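Local coordinates for AT-rich interactive domain-containing protein 4 (Arabidopsis thaliana, PDB 6LQF), which binds DNA through its ARID domain and a trimethylated histone H3 tail through its PHD finger, probably to regulate transcription, at residues A[83-95]-A[101-113]. Residues are numbered along the deposited sequence; the frame is centred on the assembly and turned at random.
Sequences NGINWKGQVFSKM and TNRMTGVGNTLKR. With nucleotides of chain D; nucleotides of chain C.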
# COMPACT_ATOMS: atom_id res chain seq x y z
N ASN A 83 11.94 -0.68 -0.27
CA ASN A 83 11.94 -2.10 -0.52
C ASN A 83 11.57 -2.87 0.75
O ASN A 83 11.60 -4.11 0.76
CB ASN A 83 13.29 -2.55 -1.11
CG ASN A 83 13.46 -2.08 -2.55
OD1 ASN A 83 12.51 -1.87 -3.27
ND2 ASN A 83 14.71 -1.84 -2.94
N GLY A 84 11.25 -2.16 1.83
CA GLY A 84 10.63 -2.78 3.00
C GLY A 84 9.17 -3.18 2.74
O GLY A 84 8.55 -3.86 3.59
N ILE A 85 8.66 -2.76 1.58
CA ILE A 85 7.35 -3.21 1.05
C ILE A 85 7.66 -4.29 0.01
O ILE A 85 8.59 -4.14 -0.78
CB ILE A 85 6.58 -2.02 0.44
CG1 ILE A 85 6.11 -1.10 1.56
CG2 ILE A 85 5.39 -2.48 -0.47
CD1 ILE A 85 5.67 0.29 1.07
N ASN A 86 6.92 -5.39 0.02
CA ASN A 86 7.02 -6.39 -1.03
C ASN A 86 6.08 -5.96 -2.14
O ASN A 86 4.88 -6.20 -2.10
CB ASN A 86 6.67 -7.77 -0.50
CG ASN A 86 6.80 -8.88 -1.53
OD1 ASN A 86 7.04 -8.60 -2.70
ND2 ASN A 86 6.66 -10.16 -1.11
N TRP A 87 6.65 -5.31 -3.17
CA TRP A 87 5.83 -4.70 -4.22
C TRP A 87 5.22 -5.77 -5.12
O TRP A 87 4.01 -5.78 -5.33
CB TRP A 87 6.71 -3.73 -5.05
CG TRP A 87 7.13 -2.54 -4.24
CD1 TRP A 87 8.20 -2.47 -3.40
CD2 TRP A 87 6.46 -1.29 -4.15
NE1 TRP A 87 8.24 -1.24 -2.75
CE2 TRP A 87 7.18 -0.48 -3.24
CE3 TRP A 87 5.32 -0.75 -4.78
CZ2 TRP A 87 6.78 0.82 -2.93
CZ3 TRP A 87 4.95 0.56 -4.51
CH2 TRP A 87 5.69 1.33 -3.57
N LYS A 88 6.03 -6.69 -5.64
CA LYS A 88 5.45 -7.76 -6.45
C LYS A 88 4.49 -8.67 -5.70
O LYS A 88 3.39 -9.05 -6.18
CB LYS A 88 6.56 -8.57 -7.09
CG LYS A 88 6.06 -9.69 -7.97
CD LYS A 88 7.16 -10.09 -8.99
CE LYS A 88 6.74 -11.20 -9.96
NZ LYS A 88 5.67 -10.85 -10.98
N GLY A 89 4.89 -9.04 -4.48
CA GLY A 89 4.17 -10.06 -3.73
C GLY A 89 3.03 -9.61 -2.85
O GLY A 89 2.15 -10.43 -2.55
N GLN A 90 3.01 -8.37 -2.39
CA GLN A 90 1.95 -7.90 -1.51
C GLN A 90 1.23 -6.66 -2.04
O GLN A 90 0.10 -6.42 -1.63
CB GLN A 90 2.51 -7.56 -0.11
CG GLN A 90 2.85 -8.80 0.68
CD GLN A 90 3.40 -8.44 2.06
OE1 GLN A 90 2.84 -7.54 2.73
NE2 GLN A 90 4.47 -9.13 2.48
N VAL A 91 1.81 -5.89 -2.96
CA VAL A 91 1.09 -4.74 -3.48
C VAL A 91 0.39 -5.14 -4.77
O VAL A 91 -0.85 -4.96 -4.90
CB VAL A 91 2.02 -3.55 -3.76
CG1 VAL A 91 1.31 -2.35 -4.38
CG2 VAL A 91 2.65 -3.15 -2.42
N PHE A 92 1.19 -5.65 -5.70
CA PHE A 92 0.65 -6.08 -7.01
C PHE A 92 -0.46 -7.10 -6.87
O PHE A 92 -1.43 -7.05 -7.62
CB PHE A 92 1.80 -6.60 -7.89
CG PHE A 92 1.40 -7.03 -9.30
CD1 PHE A 92 0.71 -6.17 -10.14
CD2 PHE A 92 1.80 -8.26 -9.78
CE1 PHE A 92 0.42 -6.55 -11.46
CE2 PHE A 92 1.51 -8.65 -11.08
CZ PHE A 92 0.81 -7.79 -11.92
N SER A 93 -0.36 -8.01 -5.92
CA SER A 93 -1.36 -9.06 -5.71
C SER A 93 -2.74 -8.55 -5.34
O SER A 93 -3.72 -9.30 -5.47
CB SER A 93 -0.80 -10.02 -4.66
OG SER A 93 -0.63 -9.27 -3.46
N LYS A 94 -2.85 -7.30 -4.89
CA LYS A 94 -4.12 -6.70 -4.48
C LYS A 94 -4.69 -5.78 -5.53
O LYS A 94 -5.77 -5.18 -5.34
CB LYS A 94 -3.94 -5.87 -3.22
CG LYS A 94 -3.49 -6.63 -2.00
CD LYS A 94 -4.49 -7.70 -1.66
CE LYS A 94 -5.75 -7.10 -1.08
NZ LYS A 94 -5.43 -6.40 0.18
N MET A 95 -3.92 -5.56 -6.61
CA MET A 95 -4.39 -4.70 -7.69
C MET A 95 -5.17 -5.42 -8.75
O MET A 95 -4.94 -6.61 -8.98
CB MET A 95 -3.20 -4.03 -8.37
CG MET A 95 -2.45 -3.18 -7.40
SD MET A 95 -0.88 -2.48 -8.01
CE MET A 95 -1.48 -1.43 -9.38
N THR A 101 -1.16 -16.19 -13.42
CA THR A 101 0.00 -16.48 -14.23
C THR A 101 0.30 -15.22 -15.00
O THR A 101 -0.50 -14.78 -15.84
CB THR A 101 -0.22 -17.65 -15.20
OG1 THR A 101 -1.21 -17.28 -16.16
CG2 THR A 101 -0.66 -18.90 -14.46
N ASN A 102 1.42 -14.62 -14.67
CA ASN A 102 1.88 -13.41 -15.32
C ASN A 102 3.38 -13.50 -15.36
O ASN A 102 3.99 -14.23 -14.56
CB ASN A 102 1.42 -12.14 -14.58
CG ASN A 102 2.16 -11.93 -13.26
OD1 ASN A 102 3.30 -11.47 -13.25
ND2 ASN A 102 1.52 -12.24 -12.15
N ARG A 103 3.98 -12.76 -16.29
CA ARG A 103 5.44 -12.66 -16.38
C ARG A 103 5.90 -11.22 -16.12
O ARG A 103 6.73 -10.67 -16.86
CB ARG A 103 5.93 -13.13 -17.75
CG ARG A 103 5.82 -14.64 -17.99
CD ARG A 103 6.45 -15.44 -16.84
NE ARG A 103 7.89 -15.23 -16.72
CZ ARG A 103 8.60 -15.46 -15.61
NH1 ARG A 103 8.00 -15.90 -14.51
NH2 ARG A 103 9.91 -15.24 -15.60
N MET A 104 5.31 -10.59 -15.11
CA MET A 104 5.59 -9.20 -14.76
C MET A 104 6.80 -9.13 -13.85
O MET A 104 6.70 -8.79 -12.67
CB MET A 104 4.37 -8.58 -14.08
CG MET A 104 3.15 -8.52 -15.03
SD MET A 104 3.33 -7.36 -16.40
CE MET A 104 3.75 -5.86 -15.56
N THR A 105 7.94 -9.53 -14.39
CA THR A 105 9.14 -9.70 -13.63
C THR A 105 9.74 -8.40 -13.14
O THR A 105 10.52 -8.39 -12.16
CB THR A 105 10.19 -10.39 -14.46
OG1 THR A 105 10.24 -9.72 -15.70
CG2 THR A 105 9.78 -11.86 -14.70
N GLY A 106 9.40 -7.30 -13.77
CA GLY A 106 9.93 -6.02 -13.31
C GLY A 106 8.86 -5.18 -12.64
O GLY A 106 8.95 -3.95 -12.57
N VAL A 107 7.84 -5.86 -12.10
CA VAL A 107 6.69 -5.12 -11.68
C VAL A 107 6.94 -4.28 -10.44
O VAL A 107 6.36 -3.21 -10.31
CB VAL A 107 5.47 -6.05 -11.47
CG1 VAL A 107 5.58 -6.85 -10.14
CG2 VAL A 107 4.18 -5.22 -11.52
N GLY A 108 7.81 -4.73 -9.53
CA GLY A 108 8.09 -3.87 -8.39
C GLY A 108 8.68 -2.54 -8.79
O GLY A 108 8.24 -1.48 -8.35
N ASN A 109 9.67 -2.58 -9.68
CA ASN A 109 10.25 -1.32 -10.15
C ASN A 109 9.20 -0.45 -10.88
O ASN A 109 9.15 0.78 -10.70
CB ASN A 109 11.43 -1.64 -11.08
CG ASN A 109 12.17 -0.39 -11.51
OD1 ASN A 109 11.87 0.16 -12.57
ND2 ASN A 109 13.16 0.05 -10.73
N THR A 110 8.40 -1.09 -11.73
CA THR A 110 7.35 -0.38 -12.45
C THR A 110 6.36 0.28 -11.49
O THR A 110 6.00 1.47 -11.66
CB THR A 110 6.64 -1.35 -13.39
OG1 THR A 110 7.58 -1.80 -14.37
CG2 THR A 110 5.53 -0.62 -14.11
N LEU A 111 5.94 -0.45 -10.44
CA LEU A 111 4.98 0.12 -9.50
C LEU A 111 5.58 1.30 -8.73
O LEU A 111 4.89 2.28 -8.45
CB LEU A 111 4.49 -0.95 -8.52
CG LEU A 111 3.55 -1.96 -9.12
CD1 LEU A 111 3.20 -2.99 -8.08
CD2 LEU A 111 2.25 -1.29 -9.60
N LYS A 112 6.86 1.19 -8.35
CA LYS A 112 7.50 2.30 -7.67
C LYS A 112 7.56 3.54 -8.57
O LYS A 112 7.29 4.64 -8.09
CB LYS A 112 8.92 1.89 -7.21
CG LYS A 112 8.82 0.90 -6.05
CD LYS A 112 10.18 0.22 -5.78
CE LYS A 112 11.01 1.15 -5.01
NZ LYS A 112 12.39 0.52 -4.74
N ARG A 113 7.83 3.37 -9.88
CA ARG A 113 7.86 4.49 -10.81
C ARG A 113 6.46 5.10 -10.96
O ARG A 113 6.29 6.32 -10.97
CB ARG A 113 8.42 4.03 -12.15
CG ARG A 113 9.91 3.75 -12.17
CD ARG A 113 10.49 3.63 -13.60
NE ARG A 113 9.81 2.62 -14.41
CZ ARG A 113 8.78 2.88 -15.21
NH1 ARG A 113 8.29 4.10 -15.29
NH2 ARG A 113 8.22 1.91 -15.91
P DG D 5 9.90 -6.32 -4.90
OP1 DG D 5 9.39 -5.69 -3.68
OP2 DG D 5 8.93 -6.57 -6.04
O5' DG D 5 11.09 -5.45 -5.43
C5' DG D 5 12.07 -5.02 -4.48
C4' DG D 5 13.29 -4.46 -5.20
O4' DG D 5 14.01 -5.54 -5.85
C3' DG D 5 12.99 -3.43 -6.27
O3' DG D 5 14.07 -2.44 -6.27
C2' DG D 5 13.00 -4.28 -7.53
C1' DG D 5 14.11 -5.28 -7.24
N9 DG D 5 13.96 -6.56 -7.94
C8 DG D 5 12.87 -7.36 -7.96
N7 DG D 5 13.00 -8.42 -8.72
C5 DG D 5 14.30 -8.29 -9.21
C6 DG D 5 15.04 -9.13 -10.07
O6 DG D 5 14.67 -10.19 -10.60
N1 DG D 5 16.32 -8.61 -10.36
C2 DG D 5 16.82 -7.48 -9.79
N2 DG D 5 18.06 -7.11 -10.16
N3 DG D 5 16.14 -6.70 -8.97
C4 DG D 5 14.89 -7.18 -8.71
P DA D 6 14.23 -1.33 -7.38
OP1 DA D 6 14.76 -0.19 -6.73
OP2 DA D 6 13.02 -1.18 -8.12
O5' DA D 6 15.28 -1.97 -8.36
C5' DA D 6 16.62 -2.22 -7.96
C4' DA D 6 17.53 -2.31 -9.16
O4' DA D 6 17.34 -3.54 -9.87
C3' DA D 6 17.37 -1.20 -10.19
O3' DA D 6 18.68 -0.90 -10.67
C2' DA D 6 16.47 -1.85 -11.23
C1' DA D 6 16.88 -3.30 -11.19
N9 DA D 6 15.82 -4.26 -11.48
C8 DA D 6 14.57 -4.27 -10.92
N7 DA D 6 13.84 -5.30 -11.26
C5 DA D 6 14.65 -6.00 -12.14
C6 DA D 6 14.46 -7.18 -12.87
N6 DA D 6 13.34 -7.89 -12.83
N1 DA D 6 15.47 -7.62 -13.63
C2 DA D 6 16.60 -6.91 -13.66
N3 DA D 6 16.90 -5.79 -13.03
C4 DA D 6 15.88 -5.38 -12.28
P DA C 6 10.08 -14.46 -20.59
OP1 DA C 6 9.95 -15.62 -21.51
OP2 DA C 6 9.67 -14.60 -19.18
O5' DA C 6 11.63 -14.08 -20.66
C5' DA C 6 12.18 -13.61 -21.89
C4' DA C 6 13.64 -13.18 -21.70
O4' DA C 6 13.69 -11.89 -21.04
C3' DA C 6 14.51 -14.11 -20.86
O3' DA C 6 15.84 -14.13 -21.39
C2' DA C 6 14.47 -13.46 -19.47
C1' DA C 6 14.43 -11.99 -19.82
N9 DA C 6 13.73 -11.15 -18.85
C8 DA C 6 12.49 -11.39 -18.30
N7 DA C 6 12.07 -10.44 -17.50
C5 DA C 6 13.12 -9.51 -17.52
C6 DA C 6 13.29 -8.27 -16.88
N6 DA C 6 12.39 -7.71 -16.05
N1 DA C 6 14.45 -7.61 -17.15
C2 DA C 6 15.34 -8.15 -17.97
N3 DA C 6 15.28 -9.30 -18.65
C4 DA C 6 14.12 -9.92 -18.38
O HOH W 1 3.18 -11.88 -9.76
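Lys-112 and Val-107 each lay an aliphatic carbon over the face of an aromatic ring of 83-95, both as CH-pi contacts: Lys-112 CG lies 3.6 Å from the centroid of the Trp-87 six-membered ring, and Val-107 CG2 sits 3.9 Å from the centroid of the Phe-92 ring. Between the rings, Leu-111 packs CB on Trp-87 CE3, CD1 on Phe-92 CB and CD2 on Met-95 SD; Leu-59 packs on Phe-92 and Leu-111, Leu-69 on Trp-87 and Met-95. Trp-87 CB comes within 3.6 Å of Gly-108 CA. The axes of helix 87-91 and helix 107-113 make an angle of 70°.

Polar bonds flank this core. Lys-88, extended until chi4 (68°) turns its amine, donates from NZ to Met-104 O (2.9 Å) from above the carbonyl plane; Val-107 N reaches the same oxygen from the opposite face. A water joins Lys-88 NZ to Asn-102 ND2, which also bonds Thr-99 O. Lys-112 NZ bonds Asn-83 OD1 (2.8 Å).

Trp-87 N donates to OP1 and Lys-88 N to OP2 of DG5 of chain D. The fold is the helix-turn-helix-related ARID domain, whose loop and following helix meet DNA: Thr-105 OG1 donates to base atom N7 of DA6 of chain C, while Asn-109 and Lys-112 bond the phosphate of DA6 of chain D.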